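Local coordinates for protein putative glucoamylase (PDB 4QT9) that is a putative glucoamylase with an alpha/alpha toroid fold that probably hydrolyses glycosidic bonds in a glucan or related carbohydrate, at residues Glu103-Trp115 with Gly121-Leu135. Numbering follows the deposited sequence. Where two conformers were deposited one is given.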
loop_
_atom_site.group_PDB
_atom_site.type_symbol
_atom_site.label_atom_id
_atom_site.label_comp_id
_atom_site.label_asym_id
_atom_site.label_seq_id
_atom_site.Cartn_x
_atom_site.Cartn_y
_atom_site.Cartn_z
ATOM N N GLU A 103 5.579 -12.637 -15.479
ATOM C CA GLU A 103 6.653 -13.512 -15.945
ATOM C C GLU A 103 7.294 -12.930 -17.207
ATOM O O GLU A 103 8.463 -13.206 -17.476
ATOM C CB GLU A 103 6.125 -14.933 -16.232
ATOM C CG GLU A 103 5.674 -15.714 -15.004
ATOM C CD GLU A 103 5.009 -17.052 -15.286
ATOM O OE1 GLU A 103 4.343 -17.188 -16.340
ATOM O OE2 GLU A 103 5.126 -17.957 -14.427
ATOM N N LYS A 104 6.542 -12.086 -17.940
ATOM C CA LYS A 104 6.953 -11.484 -19.212
ATOM C C LYS A 104 7.382 -10.009 -19.129
ATOM O O LYS A 104 8.251 -9.603 -19.903
ATOM C CB LYS A 104 5.801 -11.616 -20.236
ATOM C CG LYS A 104 5.683 -13.049 -20.787
ATOM C CD LYS A 104 4.275 -13.435 -21.276
ATOM C CE LYS A 104 4.020 -13.130 -22.737
ATOM N NZ LYS A 104 2.799 -13.818 -23.243
ATOM N N ALA A 105 6.778 -9.214 -18.215
ATOM C CA ALA A 105 7.012 -7.771 -18.089
ATOM C C ALA A 105 8.447 -7.466 -17.715
ATOM O O ALA A 105 9.102 -8.315 -17.133
ATOM C CB ALA A 105 6.071 -7.179 -17.064
ATOM N N ASP A 106 8.942 -6.266 -18.077
ATOM C CA ASP A 106 10.308 -5.808 -17.780
ATOM C C ASP A 106 10.641 -5.865 -16.304
ATOM O O ASP A 106 9.830 -5.485 -15.474
ATOM C CB ASP A 106 10.512 -4.367 -18.270
ATOM C CG ASP A 106 10.600 -4.227 -19.772
ATOM O OD1 ASP A 106 10.650 -5.278 -20.469
ATOM O OD2 ASP A 106 10.628 -3.063 -20.260
ATOM N N ARG A 107 11.849 -6.386 -16.007
ATOM C CA ARG A 107 12.439 -6.559 -14.675
ATOM C C ARG A 107 13.870 -6.048 -14.705
ATOM O O ARG A 107 14.497 -6.074 -15.760
ATOM C CB ARG A 107 12.431 -8.033 -14.206
ATOM C CG ARG A 107 11.085 -8.726 -14.251
ATOM C CD ARG A 107 11.143 -10.140 -13.707
ATOM N NE ARG A 107 11.217 -10.152 -12.243
ATOM C CZ ARG A 107 11.086 -11.248 -11.501
ATOM N NH1 ARG A 107 10.876 -12.428 -12.076
ATOM N NH2 ARG A 107 11.165 -11.174 -10.175
ATOM N N PHE A 108 14.380 -5.583 -13.557
ATOM C CA PHE A 108 15.712 -5.002 -13.393
ATOM C C PHE A 108 16.314 -5.601 -12.162
ATOM O O PHE A 108 15.941 -5.248 -11.051
ATOM C CB PHE A 108 15.582 -3.452 -13.332
ATOM C CG PHE A 108 14.758 -2.906 -14.482
ATOM C CD1 PHE A 108 13.373 -2.805 -14.381
ATOM C CD2 PHE A 108 15.346 -2.641 -15.715
ATOM C CE1 PHE A 108 12.604 -2.378 -15.465
ATOM C CE2 PHE A 108 14.581 -2.185 -16.790
ATOM C CZ PHE A 108 13.216 -2.048 -16.650
ATOM N N HIS A 109 17.169 -6.615 -12.377
ATOM C CA HIS A 109 17.809 -7.463 -11.351
ATOM C C HIS A 109 16.688 -8.092 -10.511
ATOM O O HIS A 109 16.715 -8.048 -9.289
ATOM C CB HIS A 109 18.842 -6.684 -10.507
ATOM C CG HIS A 109 20.128 -6.453 -11.230
ATOM N ND1 HIS A 109 21.135 -7.396 -11.226
ATOM C CD2 HIS A 109 20.522 -5.399 -11.976
ATOM C CE1 HIS A 109 22.111 -6.885 -11.956
ATOM N NE2 HIS A 109 21.787 -5.690 -12.436
ATOM N N GLY A 110 15.660 -8.586 -11.203
ATOM C CA GLY A 110 14.510 -9.221 -10.573
ATOM C C GLY A 110 13.462 -8.280 -10.007
ATOM O O GLY A 110 12.354 -8.724 -9.701
ATOM N N ALA A 111 13.797 -6.992 -9.831
ATOM C CA ALA A 111 12.868 -6.013 -9.283
ATOM C C ALA A 111 11.961 -5.456 -10.397
ATOM O O ALA A 111 12.365 -5.371 -11.558
ATOM C CB ALA A 111 13.620 -4.876 -8.587
ATOM N N TYR A 112 10.749 -5.055 -10.035
ATOM C CA TYR A 112 9.821 -4.518 -11.023
ATOM C C TYR A 112 9.864 -2.986 -11.047
ATOM O O TYR A 112 10.169 -2.353 -10.027
ATOM C CB TYR A 112 8.403 -5.042 -10.774
ATOM C CG TYR A 112 8.245 -6.496 -11.171
ATOM C CD1 TYR A 112 8.101 -6.864 -12.508
ATOM C CD2 TYR A 112 8.278 -7.509 -10.215
ATOM C CE1 TYR A 112 7.932 -8.198 -12.880
ATOM C CE2 TYR A 112 8.137 -8.850 -10.578
ATOM C CZ TYR A 112 7.958 -9.186 -11.914
ATOM O OH TYR A 112 7.785 -10.488 -12.290
ATOM N N PRO A 113 9.584 -2.355 -12.224
ATOM C CA PRO A 113 9.562 -0.877 -12.255
ATOM C C PRO A 113 8.302 -0.334 -11.591
ATOM O O PRO A 113 7.373 -1.110 -11.333
ATOM C CB PRO A 113 9.510 -0.572 -13.751
ATOM C CG PRO A 113 8.746 -1.722 -14.332
ATOM C CD PRO A 113 9.206 -2.920 -13.547
ATOM N N HIS A 114 8.227 0.994 -11.378
ATOM C CA HIS A 114 7.002 1.628 -10.858
ATOM C C HIS A 114 5.810 1.370 -11.800
ATOM O O HIS A 114 4.738 0.961 -11.364
ATOM C CB HIS A 114 7.190 3.141 -10.711
ATOM C CG HIS A 114 6.133 3.817 -9.889
ATOM N ND1 HIS A 114 6.471 4.688 -8.892
ATOM C CD2 HIS A 114 4.786 3.709 -9.934
ATOM C CE1 HIS A 114 5.334 5.086 -8.348
ATOM N NE2 HIS A 114 4.292 4.524 -8.946
ATOM N N TRP A 115 6.030 1.564 -13.099
ATOM C CA TRP A 115 4.998 1.415 -14.132
ATOM C C TRP A 115 5.417 0.585 -15.330
ATOM O O TRP A 115 6.574 0.623 -15.729
ATOM C CB TRP A 115 4.675 2.802 -14.716
ATOM C CG TRP A 115 3.938 3.778 -13.851
ATOM C CD1 TRP A 115 3.010 3.491 -12.892
ATOM C CD2 TRP A 115 3.904 5.202 -14.032
ATOM N NE1 TRP A 115 2.445 4.653 -12.416
ATOM C CE2 TRP A 115 2.967 5.721 -13.107
ATOM C CE3 TRP A 115 4.571 6.096 -14.898
ATOM C CZ2 TRP A 115 2.691 7.097 -13.007
ATOM C CZ3 TRP A 115 4.265 7.453 -14.829
ATOM C CH2 TRP A 115 3.344 7.941 -13.888
ATOM N N GLY A 121 3.950 -4.767 -21.444
ATOM C CA GLY A 121 4.799 -5.122 -20.312
ATOM C C GLY A 121 6.128 -4.392 -20.326
ATOM O O GLY A 121 7.036 -4.719 -19.560
ATOM N N LYS A 122 6.242 -3.374 -21.183
ATOM C CA LYS A 122 7.429 -2.530 -21.262
ATOM C C LYS A 122 7.365 -1.443 -20.190
ATOM O O LYS A 122 6.293 -0.909 -19.918
ATOM C CB LYS A 122 7.557 -1.909 -22.666
ATOM C CG LYS A 122 7.751 -2.944 -23.789
ATOM C CD LYS A 122 9.174 -3.505 -23.861
ATOM C CE LYS A 122 9.369 -4.301 -25.136
ATOM N NZ LYS A 122 10.611 -5.112 -25.102
ATOM N N VAL A 123 8.500 -1.139 -19.552
ATOM C CA VAL A 123 8.581 -0.099 -18.531
ATOM C C VAL A 123 8.111 1.277 -19.068
ATOM O O VAL A 123 8.344 1.627 -20.224
ATOM C CB VAL A 123 10.024 0.005 -17.918
ATOM C CG1 VAL A 123 11.089 0.233 -18.987
ATOM C CG2 VAL A 123 10.115 1.097 -16.839
ATOM N N LYS A 124 7.440 2.040 -18.210
ATOM C CA LYS A 124 7.128 3.418 -18.490
ATOM C C LYS A 124 7.887 4.204 -17.436
ATOM O O LYS A 124 7.604 4.046 -16.237
ATOM C CB LYS A 124 5.628 3.761 -18.544
ATOM C CG LYS A 124 5.461 5.273 -18.738
ATOM C CD LYS A 124 4.026 5.784 -18.693
ATOM C CE LYS A 124 3.973 7.273 -18.925
ATOM N NZ LYS A 124 2.582 7.805 -18.836
ATOM N N PRO A 125 8.890 5.017 -17.852
ATOM C CA PRO A 125 9.665 5.779 -16.851
ATOM C C PRO A 125 8.757 6.632 -15.966
ATOM O O PRO A 125 7.808 7.233 -16.465
ATOM C CB PRO A 125 10.625 6.624 -17.690
ATOM C CG PRO A 125 10.750 5.851 -19.007
ATOM C CD PRO A 125 9.348 5.302 -19.234
ATOM N N PHE A 126 8.977 6.585 -14.632
ATOM C CA PHE A 126 8.161 7.350 -13.691
ATOM C C PHE A 126 8.714 8.791 -13.567
ATOM O O PHE A 126 8.037 9.679 -13.059
ATOM C CB PHE A 126 8.042 6.633 -12.338
ATOM C CG PHE A 126 7.195 7.352 -11.309
ATOM C CD1 PHE A 126 5.822 7.492 -11.484
ATOM C CD2 PHE A 126 7.769 7.864 -10.148
ATOM C CE1 PHE A 126 5.038 8.168 -10.535
ATOM C CE2 PHE A 126 6.980 8.520 -9.183
ATOM C CZ PHE A 126 5.620 8.683 -9.392
ATOM N N GLY A 127 9.883 8.992 -14.159
ATOM C CA GLY A 127 10.668 10.217 -14.277
ATOM C C GLY A 127 11.808 9.847 -15.207
ATOM O O GLY A 127 12.059 8.653 -15.385
ATOM N N GLN A 128 12.495 10.822 -15.827
ATOM C CA GLN A 128 13.580 10.541 -16.799
ATOM C C GLN A 128 14.551 9.419 -16.338
ATOM O O GLN A 128 14.655 8.373 -16.984
ATOM C CB GLN A 128 14.389 11.819 -17.110
ATOM C CG GLN A 128 15.234 11.743 -18.392
ATOM C CD GLN A 128 16.368 12.749 -18.419
ATOM O OE1 GLN A 128 16.180 13.958 -18.227
ATOM N NE2 GLN A 128 17.574 12.270 -18.697
ATOM N N LYS A 129 15.218 9.629 -15.211
ATOM C CA LYS A 129 16.204 8.687 -14.699
ATOM C C LYS A 129 15.568 7.520 -13.889
ATOM O O LYS A 129 16.274 6.587 -13.531
ATOM C CB LYS A 129 17.273 9.439 -13.900
ATOM C CG LYS A 129 18.051 10.417 -14.785
ATOM C CD LYS A 129 19.109 11.195 -14.033
ATOM C CE LYS A 129 19.990 11.979 -14.977
ATOM N NZ LYS A 129 21.066 12.706 -14.248
ATOM N N ASP A 130 14.247 7.532 -13.685
ATOM C CA ASP A 130 13.531 6.460 -13.006
ATOM C C ASP A 130 12.892 5.562 -14.096
ATOM O O ASP A 130 11.672 5.546 -14.284
ATOM C CB ASP A 130 12.503 7.045 -12.009
ATOM C CG ASP A 130 11.819 6.037 -11.093
ATOM O OD1 ASP A 130 12.103 4.815 -11.218
ATOM O OD2 ASP A 130 10.982 6.460 -10.275
ATOM N N ASN A 131 13.752 4.864 -14.855
ATOM C CA ASN A 131 13.368 3.999 -15.984
ATOM C C ASN A 131 13.749 2.525 -15.717
ATOM O O ASN A 131 13.876 1.734 -16.636
ATOM C CB ASN A 131 14.065 4.508 -17.268
ATOM C CG ASN A 131 15.590 4.422 -17.254
ATOM O OD1 ASN A 131 16.240 4.302 -16.212
ATOM N ND2 ASN A 131 16.200 4.530 -18.409
ATOM N N GLY A 132 13.991 2.180 -14.469
ATOM C CA GLY A 132 14.420 0.824 -14.157
ATOM C C GLY A 132 13.642 0.256 -13.004
ATOM O O GLY A 132 12.432 0.406 -12.935
ATOM N N GLY A 133 14.341 -0.417 -12.112
ATOM C CA GLY A 133 13.722 -1.007 -10.942
ATOM C C GLY A 133 13.414 0.023 -9.877
ATOM O O GLY A 133 14.105 1.037 -9.746
ATOM N N ASP A 134 12.325 -0.223 -9.164
ATOM C CA ASP A 134 11.809 0.534 -8.017
ATOM C C ASP A 134 11.585 -0.511 -6.932
ATOM O O ASP A 134 10.647 -1.313 -7.051
ATOM C CB ASP A 134 10.503 1.275 -8.423
ATOM C CG ASP A 134 9.919 2.120 -7.306
ATOM O OD1 ASP A 134 9.953 1.665 -6.121
ATOM O OD2 ASP A 134 9.443 3.233 -7.597
ATOM N N LEU A 135 12.491 -0.600 -5.947
ATOM C CA LEU A 135 12.428 -1.674 -4.945
ATOM C C LEU A 135 11.264 -1.549 -3.937
ATOM O O LEU A 135 10.757 -2.564 -3.443
ATOM C CB LEU A 135 13.762 -1.810 -4.202
ATOM C CG LEU A 135 14.052 -3.189 -3.610
ATOM C CD1 LEU A 135 14.194 -4.240 -4.682
ATOM C CD2 LEU A 135 15.278 -3.156 -2.729
HETATM O O HOH W 1 10.676 2.377 -12.332
HETATM O O HOH W 2 9.303 5.412 -8.730
HETATM O O HOH W 3 8.494 3.142 -13.827
#
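Phe-126 joins His-114 and Trp-115 of the other segment in one aromatic cluster. Its face stacks on the imidazole of His-114, centroids 4.0 Å apart and planes 17° from parallel, while its CD1 edge meets the six-membered ring of Trp-115 in a T-shaped pair, CD1 to CH2 3.5 Å. With CG anti to the backbone N (chi1 -179°), the phenyl ring reaches both. The extended Lys-124 chain runs alongside the indole, CG and CD by Trp-115 CE3; lysine suits because its aliphatic stem packs there while the amine sits farther from the ring.

A second apolar group centres on Phe-108. Gly-132 CA sits 3.6 Å from the ring centroid, almost on its normal, a CH-pi contact. Glycine suits position Gly-133, where a CB would come within 3.4 Å of both Phe-108 CB and Ala-111 CB. Val-123 CG1 touches the ring edge, while its CG2 packs on Pro-113 CB. Cutting Phe-108 back to an alanine is likely to open a gap over Gly-132 and leave Val-123 CG1 without its aromatic neighbour.

Asp-106 grips the chain twice: its N bonds to Gly-121 O, and its OD2 takes Val-123 N at 3.0 Å from above the carboxylate plane. Asp-134 N bonds to Tyr-112 O, and Lys-124 N to Trp-115 O. One water links His-114 N to Asp-130 OD1 and Gly-132 O; another bridges His-114 ND1 and the carboxylates of Asp-130 and Asp-134, though both carboxylate bonds are doubtfully short.

The two segments fasten the loop following helix 88-104 to the start of helix 135-152, a connection between helices of the alpha/alpha toroid, where Asp-134 OD1 caps Glu-137; strand 64-66 flanks Trp-115, and strand 189-190 pairs with strand 133-134.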